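Local structure of protein argonaute (Marinitoga piezophila, 5I4A) at residues I77-E80 against E81-K84; I561-L564 against D565-T568; D592-I595 against E596-I599. The protein uses short RNA guides bearing a 5'-hydroxyl to bind and cleave complementary target DNA or RNA, with a possible role in defence against invading mobile elements. All coordinates share one frame; numbering follows the deposited sequence.

Contact 1 of 3, residues I77-E80 against E81-K84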
loop_
_atom_site.group_PDB
_atom_site.type_symbol
_atom_site.label_atom_id
_atom_site.label_comp_id
_atom_site.label_asym_id
_atom_site.label_seq_id
_atom_site.Cartn_x
_atom_site.Cartn_y
_atom_site.Cartn_z
ATOM N N ILE A 77 -3.753 -37.236 -11.853
ATOM C CA ILE A 77 -2.461 -36.584 -11.686
ATOM C C ILE A 77 -2.412 -35.403 -12.640
ATOM O O ILE A 77 -2.530 -35.579 -13.859
ATOM C CB ILE A 77 -1.297 -37.555 -11.940
ATOM C CG1 ILE A 77 -1.182 -38.543 -10.777
ATOM C CG2 ILE A 77 0.002 -36.788 -12.141
ATOM C CD1 ILE A 77 -0.857 -39.958 -11.196
ATOM N N ILE A 78 -2.259 -34.203 -12.090
ATOM C CA ILE A 78 -2.208 -32.972 -12.869
ATOM C C ILE A 78 -0.809 -32.395 -12.730
ATOM O O ILE A 78 -0.382 -32.047 -11.622
ATOM C CB ILE A 78 -3.268 -31.960 -12.409
ATOM C CG1 ILE A 78 -4.593 -32.665 -12.110
ATOM C CG2 ILE A 78 -3.461 -30.873 -13.457
ATOM C CD1 ILE A 78 -5.224 -33.334 -13.316
ATOM N N LYS A 79 -0.095 -32.299 -13.846
ATOM C CA LYS A 79 1.232 -31.704 -13.826
ATOM C C LYS A 79 1.134 -30.195 -13.645
ATOM O O LYS A 79 0.183 -29.553 -14.101
ATOM C CB LYS A 79 1.975 -32.019 -15.121
ATOM C CG LYS A 79 2.108 -33.493 -15.401
ATOM C CD LYS A 79 2.503 -33.718 -16.838
ATOM C CE LYS A 79 2.933 -35.146 -17.071
ATOM N NZ LYS A 79 3.736 -35.213 -18.310
ATOM N N GLU A 80 2.136 -29.628 -12.969
ATOM C CA GLU A 80 2.209 -28.177 -12.836
ATOM C C GLU A 80 2.196 -27.499 -14.198
ATOM O O GLU A 80 1.674 -26.386 -14.330
ATOM C CB GLU A 80 3.462 -27.791 -12.048
ATOM C CG GLU A 80 3.560 -26.316 -11.684
ATOM C CD GLU A 80 4.217 -25.486 -12.771
ATOM O OE1 GLU A 80 4.855 -26.078 -13.667
ATOM O OE2 GLU A 80 4.095 -24.244 -12.730
ATOM N N GLU A 81 2.756 -28.155 -15.217
ATOM C CA GLU A 81 2.680 -27.643 -16.583
ATOM C C GLU A 81 1.237 -27.381 -16.997
ATOM O O GLU A 81 0.908 -26.307 -17.509
ATOM C CB GLU A 81 3.317 -28.637 -17.555
ATOM C CG GLU A 81 4.828 -28.602 -17.630
ATOM C CD GLU A 81 5.356 -29.529 -18.712
ATOM O OE1 GLU A 81 5.334 -30.761 -18.507
ATOM O OE2 GLU A 81 5.777 -29.025 -19.774
ATOM N N GLU A 82 0.361 -28.366 -16.787
ATOM C CA GLU A 82 -1.002 -28.280 -17.291
ATOM C C GLU A 82 -1.859 -27.301 -16.492
ATOM O O GLU A 82 -2.921 -26.893 -16.977
ATOM C CB GLU A 82 -1.651 -29.661 -17.272
ATOM C CG GLU A 82 -0.657 -30.805 -17.425
ATOM C CD GLU A 82 -1.321 -32.171 -17.392
ATOM O OE1 GLU A 82 -2.163 -32.448 -18.272
ATOM O OE2 GLU A 82 -1.004 -32.966 -16.481
ATOM N N ASP A 83 -1.424 -26.915 -15.288
ATOM C CA ASP A 83 -2.254 -26.078 -14.429
ATOM C C ASP A 83 -1.347 -25.529 -13.319
ATOM O O ASP A 83 -1.181 -26.156 -12.271
ATOM C CB ASP A 83 -3.427 -26.852 -13.859
ATOM C CG ASP A 83 -4.474 -25.956 -13.219
ATOM O OD1 ASP A 83 -4.144 -24.816 -12.843
ATOM O OD2 ASP A 83 -5.630 -26.404 -13.081
ATOM N N LYS A 84 -0.784 -24.340 -13.561
ATOM C CA LYS A 84 0.100 -23.720 -12.576
ATOM C C LYS A 84 -0.668 -23.291 -11.333
ATOM O O LYS A 84 -0.186 -23.468 -10.211
ATOM C CB LYS A 84 0.813 -22.527 -13.206
ATOM C CG LYS A 84 1.873 -22.899 -14.227
ATOM C CD LYS A 84 2.365 -21.669 -14.972
ATOM C CE LYS A 84 3.873 -21.695 -15.157
ATOM N NZ LYS A 84 4.585 -21.318 -13.904
#

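Contact 2 of 3, residues I561-L564 against D565-T568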
loop_
_atom_site.group_PDB
_atom_site.type_symbol
_atom_site.label_atom_id
_atom_site.label_comp_id
_atom_site.label_asym_id
_atom_site.label_seq_id
_atom_site.Cartn_x
_atom_site.Cartn_y
_atom_site.Cartn_z
ATOM N N ILE A 561 18.072 -2.247 -5.668
ATOM C CA ILE A 561 17.227 -2.989 -6.597
ATOM C C ILE A 561 17.829 -4.378 -6.763
ATOM O O ILE A 561 18.996 -4.515 -7.151
ATOM C CB ILE A 561 17.099 -2.276 -7.952
ATOM C CG1 ILE A 561 16.357 -0.949 -7.794
ATOM C CG2 ILE A 561 16.382 -3.167 -8.956
ATOM C CD1 ILE A 561 15.946 -0.324 -9.115
ATOM N N ILE A 562 17.036 -5.403 -6.470
ATOM C CA ILE A 562 17.483 -6.790 -6.505
ATOM C C ILE A 562 16.779 -7.498 -7.652
ATOM O O ILE A 562 15.560 -7.374 -7.813
ATOM C CB ILE A 562 17.211 -7.498 -5.168
ATOM C CG1 ILE A 562 18.043 -6.854 -4.057
ATOM C CG2 ILE A 562 17.503 -8.989 -5.271
ATOM C CD1 ILE A 562 17.744 -7.403 -2.685
ATOM N N LYS A 563 17.546 -8.237 -8.446
ATOM C CA LYS A 563 17.000 -9.026 -9.541
ATOM C C LYS A 563 16.709 -10.437 -9.050
ATOM O O LYS A 563 17.607 -11.124 -8.554
ATOM C CB LYS A 563 17.970 -9.059 -10.721
ATOM C CG LYS A 563 17.642 -10.110 -11.766
ATOM C CD LYS A 563 18.100 -9.654 -13.138
ATOM C CE LYS A 563 18.574 -10.811 -13.993
ATOM N NZ LYS A 563 18.969 -10.348 -15.351
ATOM N N LEU A 564 15.454 -10.863 -9.184
ATOM C CA LEU A 564 15.079 -12.243 -8.899
ATOM C C LEU A 564 15.311 -13.143 -10.106
ATOM O O LEU A 564 16.025 -14.147 -10.011
ATOM C CB LEU A 564 13.615 -12.310 -8.463
ATOM C CG LEU A 564 13.266 -11.516 -7.211
ATOM C CD1 LEU A 564 11.785 -11.666 -6.907
ATOM C CD2 LEU A 564 14.115 -11.973 -6.034
ATOM N N ASP A 565 14.708 -12.801 -11.241
ATOM C CA ASP A 565 14.967 -13.486 -12.499
ATOM C C ASP A 565 14.930 -12.451 -13.616
ATOM O O ASP A 565 14.970 -11.241 -13.369
ATOM C CB ASP A 565 13.971 -14.633 -12.728
ATOM C CG ASP A 565 12.523 -14.171 -12.763
ATOM O OD1 ASP A 565 12.208 -13.182 -13.458
ATOM O OD2 ASP A 565 11.687 -14.814 -12.094
ATOM N N GLU A 566 14.815 -12.934 -14.853
ATOM C CA GLU A 566 14.970 -12.060 -16.008
ATOM C C GLU A 566 13.883 -10.994 -16.071
ATOM O O GLU A 566 14.123 -9.892 -16.579
ATOM C CB GLU A 566 14.978 -12.896 -17.289
ATOM C CG GLU A 566 15.606 -12.205 -18.490
ATOM C CD GLU A 566 17.087 -11.904 -18.303
ATOM O OE1 GLU A 566 17.702 -12.429 -17.350
ATOM O OE2 GLU A 566 17.638 -11.136 -19.120
ATOM N N ASN A 567 12.692 -11.289 -15.551
ATOM C CA ASN A 567 11.554 -10.386 -15.671
ATOM C C ASN A 567 11.013 -9.912 -14.328
ATOM O O ASN A 567 9.974 -9.244 -14.298
ATOM C CB ASN A 567 10.433 -11.058 -16.469
ATOM C CG ASN A 567 10.686 -11.034 -17.963
ATOM O OD1 ASN A 567 11.589 -11.704 -18.464
ATOM N ND2 ASN A 567 9.881 -10.263 -18.685
ATOM N N THR A 568 11.678 -10.228 -13.219
ATOM C CA THR A 568 11.149 -9.924 -11.894
ATOM C C THR A 568 12.234 -9.280 -11.046
ATOM O O THR A 568 13.300 -9.870 -10.845
ATOM C CB THR A 568 10.616 -11.188 -11.214
ATOM O OG1 THR A 568 9.958 -12.004 -12.190
ATOM C CG2 THR A 568 9.612 -10.824 -10.133
HETATM O O HOH W 1 16.305 -8.581 -16.746
#

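Contact 3 of 3, residues D592-I595 against E596-I599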
loop_
_atom_site.group_PDB
_atom_site.type_symbol
_atom_site.label_atom_id
_atom_site.label_comp_id
_atom_site.label_asym_id
_atom_site.label_seq_id
_atom_site.Cartn_x
_atom_site.Cartn_y
_atom_site.Cartn_z
ATOM N N ASP A 592 11.787 -0.444 -26.943
ATOM C CA ASP A 592 13.209 -0.565 -27.236
ATOM C C ASP A 592 14.073 -0.517 -25.982
ATOM O O ASP A 592 15.303 -0.571 -26.084
ATOM C CB ASP A 592 13.633 0.537 -28.207
ATOM C CG ASP A 592 12.853 0.485 -29.509
ATOM O OD1 ASP A 592 12.418 -0.622 -29.900
ATOM O OD2 ASP A 592 12.684 1.545 -30.146
ATOM N N TYR A 593 13.456 -0.422 -24.808
ATOM C CA TYR A 593 14.187 -0.461 -23.553
ATOM C C TYR A 593 14.406 -1.900 -23.116
ATOM O O TYR A 593 13.552 -2.767 -23.324
ATOM C CB TYR A 593 13.423 0.286 -22.460
ATOM C CG TYR A 593 13.365 1.782 -22.634
ATOM C CD1 TYR A 593 14.514 2.554 -22.536
ATOM C CD2 TYR A 593 12.159 2.428 -22.864
ATOM C CE1 TYR A 593 14.466 3.925 -22.681
ATOM C CE2 TYR A 593 12.100 3.800 -23.009
ATOM C CZ TYR A 593 13.256 4.544 -22.916
ATOM O OH TYR A 593 13.202 5.912 -23.060
ATOM N N THR A 594 15.558 -2.148 -22.507
ATOM C CA THR A 594 15.784 -3.426 -21.856
ATOM C C THR A 594 14.995 -3.480 -20.552
ATOM O O THR A 594 14.513 -2.463 -20.049
ATOM C CB THR A 594 17.272 -3.640 -21.571
ATOM O OG1 THR A 594 17.688 -2.767 -20.514
ATOM C CG2 THR A 594 18.099 -3.352 -22.817
ATOM N N ILE A 595 14.859 -4.692 -20.013
ATOM C CA ILE A 595 14.206 -4.855 -18.715
ATOM C C ILE A 595 14.905 -3.996 -17.671
ATOM O O ILE A 595 14.264 -3.242 -16.931
ATOM C CB ILE A 595 14.184 -6.338 -18.305
ATOM C CG1 ILE A 595 13.447 -7.176 -19.352
ATOM C CG2 ILE A 595 13.539 -6.507 -16.938
ATOM C CD1 ILE A 595 12.058 -6.674 -19.664
ATOM N N GLU A 596 16.239 -4.074 -17.624
ATOM C CA GLU A 596 17.011 -3.298 -16.657
ATOM C C GLU A 596 16.709 -1.807 -16.758
ATOM O O GLU A 596 16.598 -1.116 -15.739
ATOM C CB GLU A 596 18.508 -3.544 -16.858
ATOM C CG GLU A 596 18.965 -4.967 -16.575
ATOM C CD GLU A 596 18.766 -5.902 -17.756
ATOM O OE1 GLU A 596 18.283 -5.443 -18.812
ATOM O OE2 GLU A 596 19.101 -7.098 -17.628
ATOM N N GLU A 597 16.577 -1.292 -17.982
ATOM C CA GLU A 597 16.282 0.125 -18.162
ATOM C C GLU A 597 14.865 0.458 -17.715
ATOM O O GLU A 597 14.634 1.504 -17.098
ATOM C CB GLU A 597 16.495 0.519 -19.622
ATOM C CG GLU A 597 17.951 0.550 -20.048
ATOM C CD GLU A 597 18.112 0.570 -21.552
ATOM O OE1 GLU A 597 17.191 0.101 -22.253
ATOM O OE2 GLU A 597 19.157 1.052 -22.033
ATOM N N ILE A 598 13.907 -0.421 -18.016
ATOM C CA ILE A 598 12.531 -0.216 -17.568
ATOM C C ILE A 598 12.464 -0.213 -16.046
ATOM O O ILE A 598 11.790 0.625 -15.437
ATOM C CB ILE A 598 11.606 -1.290 -18.167
ATOM C CG1 ILE A 598 11.588 -1.186 -19.693
ATOM C CG2 ILE A 598 10.197 -1.152 -17.613
ATOM C CD1 ILE A 598 10.760 -2.267 -20.366
ATOM N N ILE A 599 13.163 -1.155 -15.408
ATOM C CA ILE A 599 13.153 -1.232 -13.950
ATOM C C ILE A 599 13.722 0.043 -13.344
ATOM O O ILE A 599 13.211 0.555 -12.340
ATOM C CB ILE A 599 13.930 -2.475 -13.478
ATOM C CG1 ILE A 599 13.315 -3.749 -14.062
ATOM C CG2 ILE A 599 13.967 -2.539 -11.963
ATOM C CD1 ILE A 599 11.864 -3.954 -13.714
#

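Contact 1 of 3, residues I77-E80 against E81-K84
Glu82 reaches back across the turn to Lys79, and its OE2 takes the backbone N of Lys79 at 2.9 Å in a bond that is close to straight (168°). The proton arrives on the anti side of the carboxylate, somewhat out of its plane. Strand 74-79 is the last strand of its sheet in this chain; Ile78 and Glu80 bond to Ile17 and Lys15 on the inner side, so the Lys79 N-H faces the other way and Glu82 supplies the acceptor. The reach probably costs Glu82 some torsional strain, for CG sits about halfway between staggered and eclipsed against its own N (chi1 -29°), while the rest of the chain runs extended. The methylenes of Lys79 slide past that same oxygen, with CG 3.3 Å from Glu82 OE2, whereas the ammonium end carries on outward.

On the other side of the bend, Glu80 and Lys84 are paired. With CG opposite its backbone N (chi1 -172°) and a kink at chi2, Glu80 delivers OE2 to Lys84 NZ at 3.2 Å, met nearly head-on along the C-O bond. The lysine bends at its last two torsions and wraps this oxygen, so that its CG also lies only 3.0 Å from Glu80 OE2. The same OE2 is also held by Tyr144 OH, outside the turn and the stronger of its partners. Ile78 CG2 crosses Asp83 CB at 4.0 Å.

The backbone turns helically here: Asp83 N bonds to Glu80 O at 3.3 Å, and Glu82 N gives a weak bond to Lys79 O. Asp83 is the N-cap of helix 84-101, its OD1 accepting from Leu86 N, making this a tight strand-to-helix connection in the N-terminal domain.

Contact 2 of 3, residues I561-L564 against D565-T568
Leu564 and Thr568 close a beta hairpin in the PIWI domain, where strand 560-565 turns into strand 568-571 with an Asx turn built into the bend. Leu564 N gives its proton to Thr568 O at 2.9 Å. Asp565 N, 3.3 Å away, goes to that same Thr568 O, so one carbonyl serves two successive amides. With Leu564 in a nearly helical conformation and Asp565 extended, this is a classic beta bulge at the loop end of the hairpin.

The polar centre of the turn is the carboxylate of Asp565. Asp565 OD1 takes Asn567 N at 2.9 Å, nearly in line with its C-O bond, which is the Asx turn proper, and it also accepts from Thr568 OG1 at 2.8 Å on the syn side. The carboxylate can do both because CG stands between the backbone N and the carbonyl carbon (chi1 59°), folding the group in over the turn. Its other oxygen, OD2, is taken by the backbone N of Ser141, so both oxygens have partners. Asn567, for its part, sends ND2 to Ile586 O on strand 582-589.

Lys563 runs alongside Glu566, the two side chains pointing the same way. The lysine's CG passes 3.3 Å from Asp565 O before NZ forms a salt bridge with Glu566 OE1, approaching from above the carboxylate plane. Glu596 gives the ammonium a second, long and weak ion pair. A water donates to Glu566 O and accepts a weak bond from Lys563 NZ. On the apolar side Leu564 CD1 meets the methyl CG2 of Thr568 at 4.0 Å.

Contact 3 of 3, residues D592-I595 against E596-I599
The chain enters helix 595-605 with two regular helical bonds: Ile598 N goes to Thr594 O at 2.9 Å, and Ile599 N goes to Ile595 O. Thr594 is the N-cap, and its OG1, held between the backbone N and carbonyl carbon (chi1 71°), accepts from Glu597 N at 3.1 Å. Glu597 answers with OE1, which takes Thr594 N at 2.8 Å on its anti side. These two reciprocal bonds make a capping box, in which side chains serve amides at the start of the helix. The same Glu597 OE1 lies in the plane of the Tyr593 ring, at its edge, 3.6 Å from CD1, with carboxylate and ring almost perpendicular. Tyr593 OH bonds to Asn443 ND2. Just before the cap, Tyr593 CB packs on Ile598 CG1 at 3.6 Å, a hydrophobic staple that Phe515 and Ile586 back from the sheet. With an alanine here in place of Ile598, the staple would probably be lost, leaving Tyr593 CB without its mate and a gap beside Phe515 and Ile586. One turn along, Ile595 CG2 meets Ile599 CG1 at 4.0 Å.

How the contacts relate
In chain order contact 1 comes first, in the N-terminal domain, followed by contacts 2 and 3 in the PIWI domain. Contact 1 stands apart, its centre about 25 Å from that of contact 2 and 32 Å from that of contact 3. Linker L1, of the PAZ lobe, comes close to both of the first two: Tyr144 meets contact 1 and Ser141 meets contact 2. Contacts 2 and 3 have centres about 12 Å apart and touch directly, Ile561 CG2 lying 3.9 Å from Ile599 CG2. The hairpin of contact 2 belongs to the mixed sheet of the RNase H fold, and helix 595-605, which contact 3 begins, packs on that sheet, away from the annotated catalytic residues.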